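Local coordinates for sulfur oxidation protein soxB (Thermus thermophilus, PDB 2WDD) that hydrolyses the sulfur-sulfur bond of cysteine S-thiosulfonate in the Sox sulfur oxidation pathway, using an active site that holds two manganese ions, at residues 92-95 / 96-99; 52-56 / 57-61; 147-150 / 151-155; 408-411 / 412-416. One frame throughout, in Å; residues are numbered along the deposited sequence.

Contact 1: residues 92-95 / 96-99; sequences VELA and RTFG
Glu93 O takes two bonds from one residue: Thr97 OG1 reaches it at 2.9 Å and Thr97 N at 3.0 Å, from opposite faces of the carbonyl plane. The hydroxyl can do this because it stands beside its own backbone N (chi1 -62°), turned back toward the preceding turn of the helix. One residue further along, Leu94 and Phe98 run side by side, with Leu94 CD2 4.0 Å from Phe98 CE2, and Thr97 CG2 sits over the centre of one face of the phenyl ring. Val92 and Arg96 are the matching pair on another flank: Arg96 CG packs at 3.1 Å on Val92 O, and the chain, bent at chi2, runs alongside Val92 CG1. Beyond this shell, Tyr84 of helix 81-86 touches Leu94 and Ala95, while Pro81 lies against Phe98. The helix ends with Phe98; Gly99, with positive phi, leads the chain out, although Gly99 N still donates to Ala95 O at 3.0 Å. The polar end of Arg96 works outward: NE forms a salt bridge with the terminal carboxylate of Gly562, and NH2 bonds Pro412 O. This helix therefore offers the C terminus a positive partner that would be expected to offset its charge.

Contact 2: residues 52-56 / 57-61; sequences LIAPK and PLMGR
Pro55 and Leu58 meet across a short 3-10 turn that leads into a type II beta turn, Leu58 to Arg61, in the long loop between strand 29-34 and helix 67-74. The tight side is apolar. Pro55 CG presses on Leu58 CD2 at 3.3 Å, closer than carbons usually sit, and the pyrrolidine of Pro57 crosses that of Pro55 at about a right angle. Ala54 CB adds a methyl against Leu58 CB at 4.0 Å. Under this cluster the turn is pinned by Leu58 N donating to Pro55 O at 3.0 Å, from above the carbonyl plane. The other side is looser and opens to solvent. Met59 lays its CG against Ala54 O at 3.7 Å, and the bend of its exposed chain at chi3 follows an SD that lies 4.0 Å from Lys56 CA, while the Lys56 side chain reaches outward. A water lies within hydrogen-bonding range of both Lys56 O and Met59 O. Outside the turn, Asp479 accepts from Lys56 N and Arg553 donates to Ala54 O, so the chain entering the turn is anchored to the later part of the protein. Met59 N donates to Lys56 O at 3.1 Å, standing 58° out of that carbonyl's plane.

Contact 3: residues 147-150 / 151-155; sequences AVVR and WQNLV
Ala147 opens this helical stretch with Ala147 O accepting from Trp151 N at 3.0 Å, its small side chain pointing aside and leaving the backbone to make the contact. Val148 comes next. Val148 O takes Gln152 N at 2.9 Å and also lies at the edge of the indole of Trp151, near the ring plane, 3.7 Å from Trp151 CE3; Val148 CG1 meets the same CE3 loosely at 4.4 Å. The indole is swung there with CG opposite its backbone N (chi1 164°), and in one of its two conformers Val155 CG1, from the following turn, lies over a face of the ring. Val149 is approached by Gln152, whose extended chain carries OE1 to 3.6 Å from Val149 CA and close to CG2. That oxygen is bonded to Trp134 NE1, and the amide nitrogen to Asp129, so both ends of this buried amide are occupied and its rotation is fixed. Val149 O also receives Asn153 N at 3.0 Å, and the side-chain amide of Asn153 is held in turn by the backbone of Arg181 and Leu179. Arg150 closes the segment: Leu154 N donates to Arg150 O, with Leu154 CG 3.5 Å from that oxygen, while Arg150 NE makes a salt bridge to Glu146 one turn back. The helix is packed on several sides: Trp151 faces helix 104-120 and bonds Thr108 through NE1; Val149 and Arg150 meet helix 170-179; helix 343-353 lies against Ala147, Arg150, Trp151 and Leu154; and Gln152, through Asp129, ties the helix to the end of strand 124-129.

Contact 4: residues 408-411 / 412-416; sequences TTIL and PGQAI
The carboxamide of Gln414 is the flat group that meets Leu411 here, and its oxygen does the work: Leu411 N donates to Gln414 OE1 at 2.9 Å, in the carbonyl plane and almost straight, with an N-H...O angle of 173°. Ile410 CG2 lies off one face of the amide, displaced well to the side, and its closest approach is to Gln414 CB at 3.8 Å. The two side chains cross at about a right angle. The amide gets back to the preceding chain, 408-411, because CG stands opposite the backbone N (chi1 -178°) and the rest is extended. At the start of the turn Pro412 CD lies tightly, 3.4 Å, from Leu411 CB of the residue before it. Together these residues make a type II beta turn, Leu411 to Gln414, closed by Gln414 N donating to Leu411 O at 3.0 Å. Gly413 has positive phi, and with Gln414 it faces Ser367 of strand 365-367 as a G1 beta bulge. With Gln414 cut back to an alanine, Leu411 N is likely to lose its acceptor and Ile410 CG2 the packing of CG and CD beside it. Ile410 CG2 also meets Ile416 CG1 at 4.2 Å, in strand 415-416, and His420 of helix 418-425 touches both Ile410 and Gln414.

In the fold
From the N terminus the order is contact 2, contact 1, contact 3 and contact 4. Each is local, two along helices and two round turns; they follow one another in series, and none nests in or crosses another. Contact 2 shapes the loop after strand 29-34, contact 1 ends helix 91-98, contact 3 spans most of helix 146-155, and contact 4 turns the chain into strand 415-416. Contacts 1 and 4 touch, although far apart in sequence: Ala95 CB packs on Leu411 CD2, joining helix 91-98 to the 5'-nucleotidase C-terminal region. Contacts 2 and 3 stand on opposite sides of the chain's centre, their own centres about 38 Å apart.

Contact 1: residues 92-95 / 96-99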
ATOM      1  N   VAL A  92     -19.600   1.053  -5.443  1.00  9.11           N
ATOM      2  CA  VAL A  92     -19.942   2.036  -6.459  1.00  8.50           C
ATOM      3  C   VAL A  92     -21.014   2.999  -5.955  1.00 11.51           C
ATOM      4  O   VAL A  92     -20.889   4.216  -6.122  1.00 11.22           O
ATOM      5  CB  VAL A  92     -20.336   1.391  -7.789  1.00 12.24           C
ATOM      6  CG1 VAL A  92     -20.820   2.463  -8.766  1.00 12.28           C
ATOM      7  CG2 VAL A  92     -19.162   0.607  -8.368  1.00 12.74           C
ATOM      8  N   GLU A  93     -22.057   2.453  -5.326  1.00 11.38           N
ATOM      9  CA  GLU A  93     -23.136   3.288  -4.811  0.50 11.84           C
ATOM     10  C   GLU A  93     -22.609   4.321  -3.820  1.00 14.69           C
ATOM     11  O   GLU A  93     -22.954   5.504  -3.904  1.00 14.25           O
ATOM     12  CB  GLU A  93     -24.227   2.430  -4.164  0.50 13.66           C
ATOM     13  CG  GLU A  93     -24.908   1.472  -5.130  0.50 24.24           C
ATOM     14  CD  GLU A  93     -26.157   0.833  -4.552  0.50 47.80           C
ATOM     15  OE1 GLU A  93     -27.033   1.570  -4.053  0.50 45.98           O
ATOM     16  OE2 GLU A  93     -26.274  -0.408  -4.617  0.50 42.75           O
ATOM     17  N   LEU A  94     -21.749   3.889  -2.904  1.00 10.67           N
ATOM     18  CA  LEU A  94     -21.192   4.809  -1.915  1.00 10.62           C
ATOM     19  C   LEU A  94     -20.198   5.804  -2.511  1.00 12.87           C
ATOM     20  O   LEU A  94     -20.086   6.930  -2.035  1.00 12.00           O
ATOM     21  CB  LEU A  94     -20.590   4.050  -0.730  1.00 10.31           C
ATOM     22  CG  LEU A  94     -21.639   3.218   0.014  1.00 12.99           C
ATOM     23  CD1 LEU A  94     -21.032   2.564   1.251  1.00 13.34           C
ATOM     24  CD2 LEU A  94     -22.855   4.082   0.388  1.00 14.15           C
ATOM     25  N   ALA A  95     -19.491   5.398  -3.565  1.00 10.37           N
ATOM     26  CA  ALA A  95     -18.557   6.304  -4.221  1.00 10.86           C
ATOM     27  C   ALA A  95     -19.359   7.441  -4.875  1.00 14.07           C
ATOM     28  O   ALA A  95     -18.939   8.609  -4.853  1.00 13.75           O
ATOM     29  CB  ALA A  95     -17.724   5.539  -5.263  1.00 11.52           C
ATOM     30  N   ARG A  96     -20.519   7.111  -5.433  1.00 12.71           N
ATOM     31  CA  ARG A  96     -21.367   8.145  -6.032  1.00 13.39           C
ATOM     32  C   ARG A  96     -21.939   9.040  -4.933  1.00 17.14           C
ATOM     33  O   ARG A  96     -22.150  10.232  -5.134  1.00 18.40           O
ATOM     34  CB  ARG A  96     -22.515   7.521  -6.824  1.00 14.98           C
ATOM     35  CG  ARG A  96     -22.073   6.504  -7.856  1.00 22.93           C
ATOM     36  CD  ARG A  96     -22.046   7.094  -9.238  1.00 29.81           C
ATOM     37  NE  ARG A  96     -21.773   6.075 -10.245  1.00 24.03           N
ATOM     38  CZ  ARG A  96     -20.817   6.177 -11.159  1.00 29.85           C
ATOM     39  NH1 ARG A  96     -20.042   7.254 -11.189  1.00 19.04           N
ATOM     40  NH2 ARG A  96     -20.638   5.198 -12.033  1.00 17.39           N
ATOM     41  N   THR A  97     -22.210   8.451  -3.777  1.00 11.92           N
ATOM     42  CA  THR A  97     -22.826   9.173  -2.671  1.00 11.04           C
ATOM     43  C   THR A  97     -21.910  10.184  -1.997  1.00 14.66           C
ATOM     44  O   THR A  97     -22.258  11.366  -1.849  1.00 14.84           O
ATOM     45  CB  THR A  97     -23.368   8.152  -1.629  1.00 12.78           C
ATOM     46  OG1 THR A  97     -24.385   7.344  -2.232  1.00 14.53           O
ATOM     47  CG2 THR A  97     -23.925   8.858  -0.387  1.00 11.89           C
ATOM     48  N   PHE A  98     -20.746   9.700  -1.558  1.00 10.65           N
ATOM     49  CA  PHE A  98     -19.812  10.484  -0.759  1.00  9.90           C
ATOM     50  C   PHE A  98     -18.705  11.173  -1.539  1.00 12.06           C
ATOM     51  O   PHE A  98     -18.027  12.043  -1.010  1.00 12.70           O
ATOM     52  CB  PHE A  98     -19.201   9.613   0.343  1.00 11.45           C
ATOM     53  CG  PHE A  98     -20.214   9.060   1.313  1.00 11.59           C
ATOM     54  CD1 PHE A  98     -21.076   9.908   2.005  1.00 14.12           C
ATOM     55  CD2 PHE A  98     -20.358   7.689   1.477  1.00 11.82           C
ATOM     56  CE1 PHE A  98     -22.033   9.392   2.870  1.00 15.04           C
ATOM     57  CE2 PHE A  98     -21.291   7.167   2.354  1.00 15.02           C
ATOM     58  CZ  PHE A  98     -22.123   8.023   3.070  1.00 13.38           C
ATOM     59  N   GLY A  99     -18.505  10.771  -2.789  1.00 10.99           N
ATOM     60  CA  GLY A  99     -17.458  11.390  -3.578  1.00 11.52           C
ATOM     61  C   GLY A  99     -16.115  10.700  -3.444  1.00 13.71           C
ATOM     62  O   GLY A  99     -15.973   9.711  -2.716  1.00 11.81           O
TER

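Contact 2: residues 52-56 / 57-61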
ATOM      1  N   LEU A  52      -9.216 -11.259   1.158  1.00  8.69           N
ATOM      2  CA  LEU A  52      -7.922 -11.282   1.846  1.00  8.24           C
ATOM      3  C   LEU A  52      -7.843 -12.703   2.402  1.00 13.21           C
ATOM      4  O   LEU A  52      -8.157 -12.960   3.566  1.00 13.81           O
ATOM      5  CB  LEU A  52      -7.828 -10.236   2.951  1.00  8.25           C
ATOM      6  CG  LEU A  52      -7.644  -8.788   2.479  1.00 11.37           C
ATOM      7  CD1 LEU A  52      -7.755  -7.838   3.681  1.00 11.84           C
ATOM      8  CD2 LEU A  52      -6.270  -8.642   1.809  1.00 13.15           C
ATOM      9  N   ILE A  53      -7.506 -13.630   1.518  1.00 10.57           N
ATOM     10  CA  ILE A  53      -7.476 -15.045   1.847  1.00 11.17           C
ATOM     11  C   ILE A  53      -6.326 -15.400   2.768  1.00 16.03           C
ATOM     12  O   ILE A  53      -5.197 -14.951   2.581  1.00 14.94           O
ATOM     13  CB  ILE A  53      -7.462 -15.880   0.566  1.00 13.74           C
ATOM     14  CG1 ILE A  53      -8.729 -15.605  -0.239  1.00 14.41           C
ATOM     15  CG2 ILE A  53      -7.270 -17.366   0.866  1.00 13.50           C
ATOM     16  CD1 ILE A  53      -8.629 -16.014  -1.704  1.00 15.37           C
ATOM     17  N   ALA A  54      -6.619 -16.239   3.755  1.00 15.30           N
ATOM     18  CA  ALA A  54      -5.615 -16.655   4.716  1.00 15.09           C
ATOM     19  C   ALA A  54      -5.815 -18.114   5.049  1.00 16.47           C
ATOM     20  O   ALA A  54      -6.911 -18.638   4.904  1.00 14.23           O
ATOM     21  CB  ALA A  54      -5.742 -15.840   5.975  1.00 16.19           C
ATOM     22  N   PRO A  55      -4.752 -18.783   5.519  1.00 15.48           N
ATOM     23  CA  PRO A  55      -4.955 -20.163   5.958  1.00 15.80           C
ATOM     24  C   PRO A  55      -5.786 -20.089   7.239  1.00 19.30           C
ATOM     25  O   PRO A  55      -5.845 -19.045   7.893  1.00 17.00           O
ATOM     26  CB  PRO A  55      -3.532 -20.637   6.279  1.00 17.72           C
ATOM     27  CG  PRO A  55      -2.805 -19.403   6.661  1.00 22.26           C
ATOM     28  CD  PRO A  55      -3.408 -18.278   5.854  1.00 17.97           C
ATOM     29  N   LYS A  56      -6.450 -21.184   7.575  1.00 17.10           N
ATOM     30  CA  LYS A  56      -7.339 -21.208   8.727  1.00 17.92           C
ATOM     31  C   LYS A  56      -6.887 -20.504  10.015  1.00 24.05           C
ATOM     32  O   LYS A  56      -7.614 -19.672  10.554  1.00 23.31           O
ATOM     33  CB  LYS A  56      -7.881 -22.619   8.968  1.00 19.39           C
ATOM     34  CG  LYS A  56      -8.808 -23.073   7.849  1.00 22.98           C
ATOM     35  CD  LYS A  56      -9.229 -24.535   7.972  1.00 25.71           C
ATOM     36  CE  LYS A  56      -8.251 -25.338   8.803  1.00 28.73           C
ATOM     37  NZ  LYS A  56      -8.775 -26.718   9.004  1.00 20.77           N
ATOM     38  N   PRO A  57      -5.665 -20.789  10.495  1.00 22.43           N
ATOM     39  CA  PRO A  57      -5.203 -20.166  11.749  1.00 22.55           C
ATOM     40  C   PRO A  57      -5.232 -18.637  11.786  1.00 25.68           C
ATOM     41  O   PRO A  57      -5.275 -18.036  12.864  1.00 25.25           O
ATOM     42  CB  PRO A  57      -3.741 -20.632  11.859  1.00 24.40           C
ATOM     43  CG  PRO A  57      -3.608 -21.770  10.899  1.00 28.64           C
ATOM     44  CD  PRO A  57      -4.572 -21.487   9.798  1.00 24.16           C
ATOM     45  N   LEU A  58      -5.117 -18.006  10.622  1.00 20.78           N
ATOM     46  CA  LEU A  58      -5.048 -16.550  10.558  1.00 20.16           C
ATOM     47  C   LEU A  58      -6.359 -15.855  10.231  1.00 19.39           C
ATOM     48  O   LEU A  58      -6.431 -14.627  10.242  1.00 18.91           O
ATOM     49  CB  LEU A  58      -3.978 -16.110   9.555  1.00 20.66           C
ATOM     50  CG  LEU A  58      -2.557 -16.590   9.854  1.00 27.51           C
ATOM     51  CD1 LEU A  58      -2.139 -16.213  11.272  1.00 28.03           C
ATOM     52  CD2 LEU A  58      -2.492 -18.090   9.661  1.00 32.60           C
ATOM     53  N   MET A  59      -7.389 -16.621   9.891  1.00 15.48           N
ATOM     54  CA  MET A  59      -8.658 -16.010   9.527  1.00 14.16           C
ATOM     55  C   MET A  59      -9.329 -15.260  10.663  1.00 19.09           C
ATOM     56  O   MET A  59      -9.201 -15.628  11.832  1.00 19.13           O
ATOM     57  CB  MET A  59      -9.622 -17.050   8.964  1.00 15.58           C
ATOM     58  CG  MET A  59      -9.149 -17.658   7.660  1.00 17.79           C
ATOM     59  SD  MET A  59     -10.233 -18.984   7.139  1.00 20.21           S
ATOM     60  CE  MET A  59     -11.686 -18.036   6.639  1.00 16.89           C
ATOM     61  N   GLY A  60     -10.049 -14.201  10.306  1.00 15.86           N
ATOM     62  CA  GLY A  60     -10.822 -13.440  11.270  1.00 16.44           C
ATOM     63  C   GLY A  60     -10.079 -12.382  12.048  1.00 19.37           C
ATOM     64  O   GLY A  60     -10.640 -11.783  12.967  1.00 19.70           O
ATOM     65  N   ARG A  61      -8.822 -12.140  11.714  1.00 14.26           N
ATOM     66  CA  ARG A  61      -8.060 -11.125  12.424  0.70 13.89           C
ATOM     67  C   ARG A  61      -7.773  -9.920  11.534  1.00 13.88           C
ATOM     68  O   ARG A  61      -7.812 -10.023  10.302  1.00 11.03           O
ATOM     69  CB  ARG A  61      -6.777 -11.700  13.040  0.70 17.60           C
ATOM     70  CG  ARG A  61      -5.632 -11.930  12.068  0.70 21.14           C
ATOM     71  CD  ARG A  61      -4.567 -12.882  12.656  0.70 21.28           C
ATOM     72  NE  ARG A  61      -3.238 -12.270  12.706  0.70 22.51           N
ATOM     73  CZ  ARG A  61      -2.311 -12.550  13.620  0.70 32.04           C
ATOM     74  NH1 ARG A  61      -1.126 -11.949  13.581  0.70 17.41           N
ATOM     75  NH2 ARG A  61      -2.563 -13.442  14.569  0.70 20.73           N
TER
HETATM   76  O   HOH W   1      -8.571 -18.199  12.828  1.00 36.29           O

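Contact 3: residues 147-150 / 151-155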
ATOM      1  N   ALA A 147       8.064  16.793  -6.003  1.00 13.59           N
ATOM      2  CA  ALA A 147       6.802  17.469  -5.730  1.00 12.95           C
ATOM      3  C   ALA A 147       6.102  16.905  -4.485  1.00 16.04           C
ATOM      4  O   ALA A 147       5.436  17.629  -3.745  1.00 15.31           O
ATOM      5  CB  ALA A 147       5.888  17.409  -6.943  1.00 14.21           C
ATOM      6  N   VAL A 148       6.237  15.600  -4.266  1.00 12.87           N
ATOM      7  CA  VAL A 148       5.632  14.996  -3.085  1.00 12.25           C
ATOM      8  C   VAL A 148       6.297  15.513  -1.807  1.00 14.35           C
ATOM      9  O   VAL A 148       5.614  15.781  -0.815  1.00 14.39           O
ATOM     10  CB  VAL A 148       5.688  13.464  -3.141  1.00 13.92           C
ATOM     11  CG1 VAL A 148       4.941  12.866  -1.937  1.00 12.62           C
ATOM     12  CG2 VAL A 148       5.128  12.953  -4.456  1.00 13.67           C
ATOM     13  N   VAL A 149       7.624  15.631  -1.826  1.00 12.04           N
ATOM     14  CA  VAL A 149       8.369  16.128  -0.666  1.00 12.41           C
ATOM     15  C   VAL A 149       7.970  17.574  -0.404  1.00 16.17           C
ATOM     16  O   VAL A 149       7.758  17.976   0.744  1.00 15.30           O
ATOM     17  CB  VAL A 149       9.894  16.013  -0.871  1.00 15.51           C
ATOM     18  CG1 VAL A 149      10.631  16.625   0.323  1.00 15.45           C
ATOM     19  CG2 VAL A 149      10.307  14.555  -1.079  1.00 15.12           C
ATOM     20  N   ARG A 150       7.862  18.359  -1.467  1.00 14.64           N
ATOM     21  CA  ARG A 150       7.457  19.751  -1.301  1.00 15.40           C
ATOM     22  C   ARG A 150       6.074  19.828  -0.676  1.00 18.84           C
ATOM     23  O   ARG A 150       5.805  20.703   0.144  1.00 18.77           O
ATOM     24  CB  ARG A 150       7.523  20.524  -2.621  1.00 15.38           C
ATOM     25  CG  ARG A 150       8.955  20.736  -3.097  1.00 22.22           C
ATOM     26  CD  ARG A 150       9.076  21.747  -4.232  1.00 28.11           C
ATOM     27  NE  ARG A 150      10.474  21.918  -4.637  1.00 35.33           N
ATOM     28  CZ  ARG A 150      11.361  22.670  -3.987  1.00 46.62           C
ATOM     29  NH1 ARG A 150      10.996  23.358  -2.915  1.00 31.52           N
ATOM     30  NH2 ARG A 150      12.616  22.742  -4.414  1.00 33.78           N
ATOM     31  N   TRP A 151       5.208  18.877  -1.020  1.00 15.31           N
ATOM     32  CA  TRP A 151       3.893  18.841  -0.404  1.00 15.14           C
ATOM     33  C   TRP A 151       3.998  18.487   1.085  1.00 16.68           C
ATOM     34  O   TRP A 151       3.355  19.120   1.931  1.00 16.06           O
ATOM     35  CB  TRP A 151       2.949  17.878  -1.127  1.00 14.29           C
ATOM     36  CG  TRP A 151       1.782  17.573  -0.265  1.00 15.39           C
ATOM     37  CD1 TRP A 151       0.762  18.428   0.060  1.00 18.31           C
ATOM     38  CD2 TRP A 151       1.589  16.400   0.531  1.00 15.00           C
ATOM     39  NE1 TRP A 151      -0.078  17.835   0.963  1.00 17.90           N
ATOM     40  CE2 TRP A 151       0.418  16.598   1.288  1.00 18.42           C
ATOM     41  CE3 TRP A 151       2.291  15.199   0.677  1.00 15.65           C
ATOM     42  CZ2 TRP A 151      -0.085  15.627   2.158  1.00 17.51           C
ATOM     43  CZ3 TRP A 151       1.794  14.240   1.544  1.00 17.10           C
ATOM     44  CH2 TRP A 151       0.623  14.465   2.281  1.00 17.71           C
ATOM     45  N   GLN A 152       4.827  17.499   1.425  1.00 11.70           N
ATOM     46  CA  GLN A 152       4.989  17.142   2.834  1.00 11.75           C
ATOM     47  C   GLN A 152       5.404  18.383   3.622  1.00 16.29           C
ATOM     48  O   GLN A 152       4.957  18.604   4.751  1.00 16.81           O
ATOM     49  CB  GLN A 152       6.054  16.060   3.010  1.00 12.10           C
ATOM     50  CG  GLN A 152       5.631  14.646   2.630  1.00 11.91           C
ATOM     51  CD  GLN A 152       6.805  13.688   2.715  1.00 14.69           C
ATOM     52  OE1 GLN A 152       7.854  13.933   2.121  1.00 12.66           O
ATOM     53  NE2 GLN A 152       6.662  12.626   3.498  1.00 13.98           N
ATOM     54  N   ASN A 153       6.247  19.205   3.002  1.00 14.82           N
ATOM     55  CA  ASN A 153       6.729  20.423   3.645  1.00 15.00           C
ATOM     56  C   ASN A 153       5.621  21.461   3.832  1.00 19.70           C
ATOM     57  O   ASN A 153       5.620  22.198   4.821  1.00 20.12           O
ATOM     58  CB  ASN A 153       7.892  21.012   2.848  1.00 15.66           C
ATOM     59  CG  ASN A 153       9.173  20.224   3.025  1.00 19.31           C
ATOM     60  OD1 ASN A 153       9.261  19.349   3.888  1.00 17.46           O
ATOM     61  ND2 ASN A 153      10.174  20.524   2.203  1.00 17.21           N
ATOM     62  N   LEU A 154       4.682  21.527   2.889  1.00 16.40           N
ATOM     63  CA  LEU A 154       3.566  22.454   3.014  1.00 16.17           C
ATOM     64  C   LEU A 154       2.662  22.025   4.176  1.00 20.11           C
ATOM     65  O   LEU A 154       2.218  22.854   4.970  1.00 19.08           O
ATOM     66  CB  LEU A 154       2.753  22.519   1.722  1.00 16.27           C
ATOM     67  CG  LEU A 154       3.406  23.226   0.538  1.00 20.67           C
ATOM     68  CD1 LEU A 154       2.576  23.033  -0.726  1.00 20.95           C
ATOM     69  CD2 LEU A 154       3.576  24.712   0.858  1.00 21.28           C
ATOM     70  N   VAL A 155       2.382  20.727   4.283  1.00 16.02           N
ATOM     71  CA  VAL A 155       1.545  20.270   5.386  1.00 15.39           C
ATOM     72  C   VAL A 155       2.293  20.335   6.719  1.00 18.29           C
ATOM     73  O   VAL A 155       1.728  20.749   7.733  1.00 18.79           O
ATOM     74  CB  VAL A 155       0.922  18.881   5.127  0.65 19.59           C
ATOM     75  CG1 VAL A 155       1.939  17.933   4.534  0.65 19.34           C
ATOM     76  CG2 VAL A 155       0.337  18.310   6.418  0.65 19.32           C
TER

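Contact 4: residues 408-411 / 412-416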
ATOM      1  N   THR A 408      -5.506   2.497  -7.890  1.00  8.98           N
ATOM      2  CA  THR A 408      -6.658   3.381  -7.824  1.00  7.96           C
ATOM      3  C   THR A 408      -7.847   2.577  -8.326  1.00 10.02           C
ATOM      4  O   THR A 408      -7.689   1.419  -8.726  1.00 10.09           O
ATOM      5  CB  THR A 408      -6.371   4.664  -8.637  1.00 10.53           C
ATOM      6  OG1 THR A 408      -7.350   5.669  -8.357  1.00 10.28           O
ATOM      7  CG2 THR A 408      -6.362   4.365 -10.124  1.00  8.12           C
ATOM      8  N   THR A 409      -9.032   3.166  -8.293  1.00  8.67           N
ATOM      9  CA  THR A 409     -10.228   2.461  -8.723  1.00  8.48           C
ATOM     10  C   THR A 409     -10.983   3.324  -9.733  1.00 11.18           C
ATOM     11  O   THR A 409     -11.256   4.483  -9.459  1.00 10.85           O
ATOM     12  CB  THR A 409     -11.130   2.140  -7.502  1.00 12.58           C
ATOM     13  OG1 THR A 409     -10.387   1.402  -6.519  1.00 10.33           O
ATOM     14  CG2 THR A 409     -12.341   1.334  -7.925  1.00 11.67           C
ATOM     15  N   ILE A 410     -11.321   2.753 -10.886  1.00  9.52           N
ATOM     16  CA  ILE A 410     -12.061   3.480 -11.932  1.00 10.37           C
ATOM     17  C   ILE A 410     -13.530   3.088 -11.869  1.00 11.18           C
ATOM     18  O   ILE A 410     -13.871   1.910 -11.911  1.00 10.92           O
ATOM     19  CB  ILE A 410     -11.496   3.151 -13.327  1.00 12.97           C
ATOM     20  CG1 ILE A 410      -9.978   3.301 -13.333  1.00 14.17           C
ATOM     21  CG2 ILE A 410     -12.138   4.038 -14.393  1.00 13.10           C
ATOM     22  CD1 ILE A 410      -9.541   4.676 -12.973  1.00 15.00           C
ATOM     23  N   LEU A 411     -14.406   4.080 -11.779  1.00 10.04           N
ATOM     24  CA  LEU A 411     -15.836   3.806 -11.676  1.00  9.87           C
ATOM     25  C   LEU A 411     -16.444   3.543 -13.042  1.00 12.97           C
ATOM     26  O   LEU A 411     -15.906   3.967 -14.068  1.00 13.39           O
ATOM     27  CB  LEU A 411     -16.555   4.999 -11.048  1.00  9.47           C
ATOM     28  CG  LEU A 411     -16.142   5.413  -9.633  1.00 12.80           C
ATOM     29  CD1 LEU A 411     -17.050   6.570  -9.158  1.00 13.05           C
ATOM     30  CD2 LEU A 411     -16.262   4.211  -8.705  1.00 13.83           C
ATOM     31  N   PRO A 412     -17.618   2.905 -13.068  1.00 10.87           N
ATOM     32  CA  PRO A 412     -18.277   2.697 -14.360  1.00 11.26           C
ATOM     33  C   PRO A 412     -18.540   4.047 -15.020  1.00 15.24           C
ATOM     34  O   PRO A 412     -18.991   4.994 -14.366  1.00 13.86           O
ATOM     35  CB  PRO A 412     -19.607   2.044 -13.968  1.00 12.85           C
ATOM     36  CG  PRO A 412     -19.322   1.371 -12.656  1.00 16.03           C
ATOM     37  CD  PRO A 412     -18.358   2.274 -11.957  1.00 11.92           C
ATOM     38  N   GLY A 413     -18.242   4.136 -16.312  1.00 14.40           N
ATOM     39  CA  GLY A 413     -18.442   5.355 -17.072  1.00 14.48           C
ATOM     40  C   GLY A 413     -17.329   6.375 -16.939  1.00 18.47           C
ATOM     41  O   GLY A 413     -17.354   7.419 -17.596  1.00 18.58           O
ATOM     42  N   GLN A 414     -16.339   6.079 -16.097  1.00 14.05           N
ATOM     43  CA  GLN A 414     -15.230   6.995 -15.870  1.00 12.95           C
ATOM     44  C   GLN A 414     -14.119   6.840 -16.907  1.00 15.34           C
ATOM     45  O   GLN A 414     -13.824   5.733 -17.351  1.00 14.21           O
ATOM     46  CB  GLN A 414     -14.670   6.835 -14.444  1.00 13.45           C
ATOM     47  CG  GLN A 414     -13.537   7.798 -14.126  1.00 14.13           C
ATOM     48  CD  GLN A 414     -13.022   7.699 -12.692  1.00 14.97           C
ATOM     49  OE1 GLN A 414     -13.333   6.756 -11.960  1.00 13.94           O
ATOM     50  NE2 GLN A 414     -12.213   8.671 -12.296  1.00 12.14           N
ATOM     51  N   ALA A 415     -13.521   7.957 -17.300  1.00 13.24           N
ATOM     52  CA  ALA A 415     -12.432   7.929 -18.261  1.00 13.38           C
ATOM     53  C   ALA A 415     -11.124   7.555 -17.571  1.00 14.82           C
ATOM     54  O   ALA A 415     -10.831   8.040 -16.471  1.00 14.90           O
ATOM     55  CB  ALA A 415     -12.293   9.295 -18.946  1.00 14.39           C
ATOM     56  N   ILE A 416     -10.350   6.693 -18.226  1.00 13.10           N
ATOM     57  CA  ILE A 416      -9.017   6.308 -17.764  1.00 12.48           C
ATOM     58  C   ILE A 416      -8.046   7.338 -18.335  1.00 17.02           C
ATOM     59  O   ILE A 416      -8.062   7.610 -19.540  1.00 15.67           O
ATOM     60  CB  ILE A 416      -8.624   4.904 -18.249  1.00 14.12           C
ATOM     61  CG1 ILE A 416      -9.650   3.861 -17.810  1.00 13.70           C
ATOM     62  CG2 ILE A 416      -7.214   4.540 -17.765  1.00 14.51           C
ATOM     63  CD1 ILE A 416      -9.514   2.527 -18.527  1.00 16.72           C
TER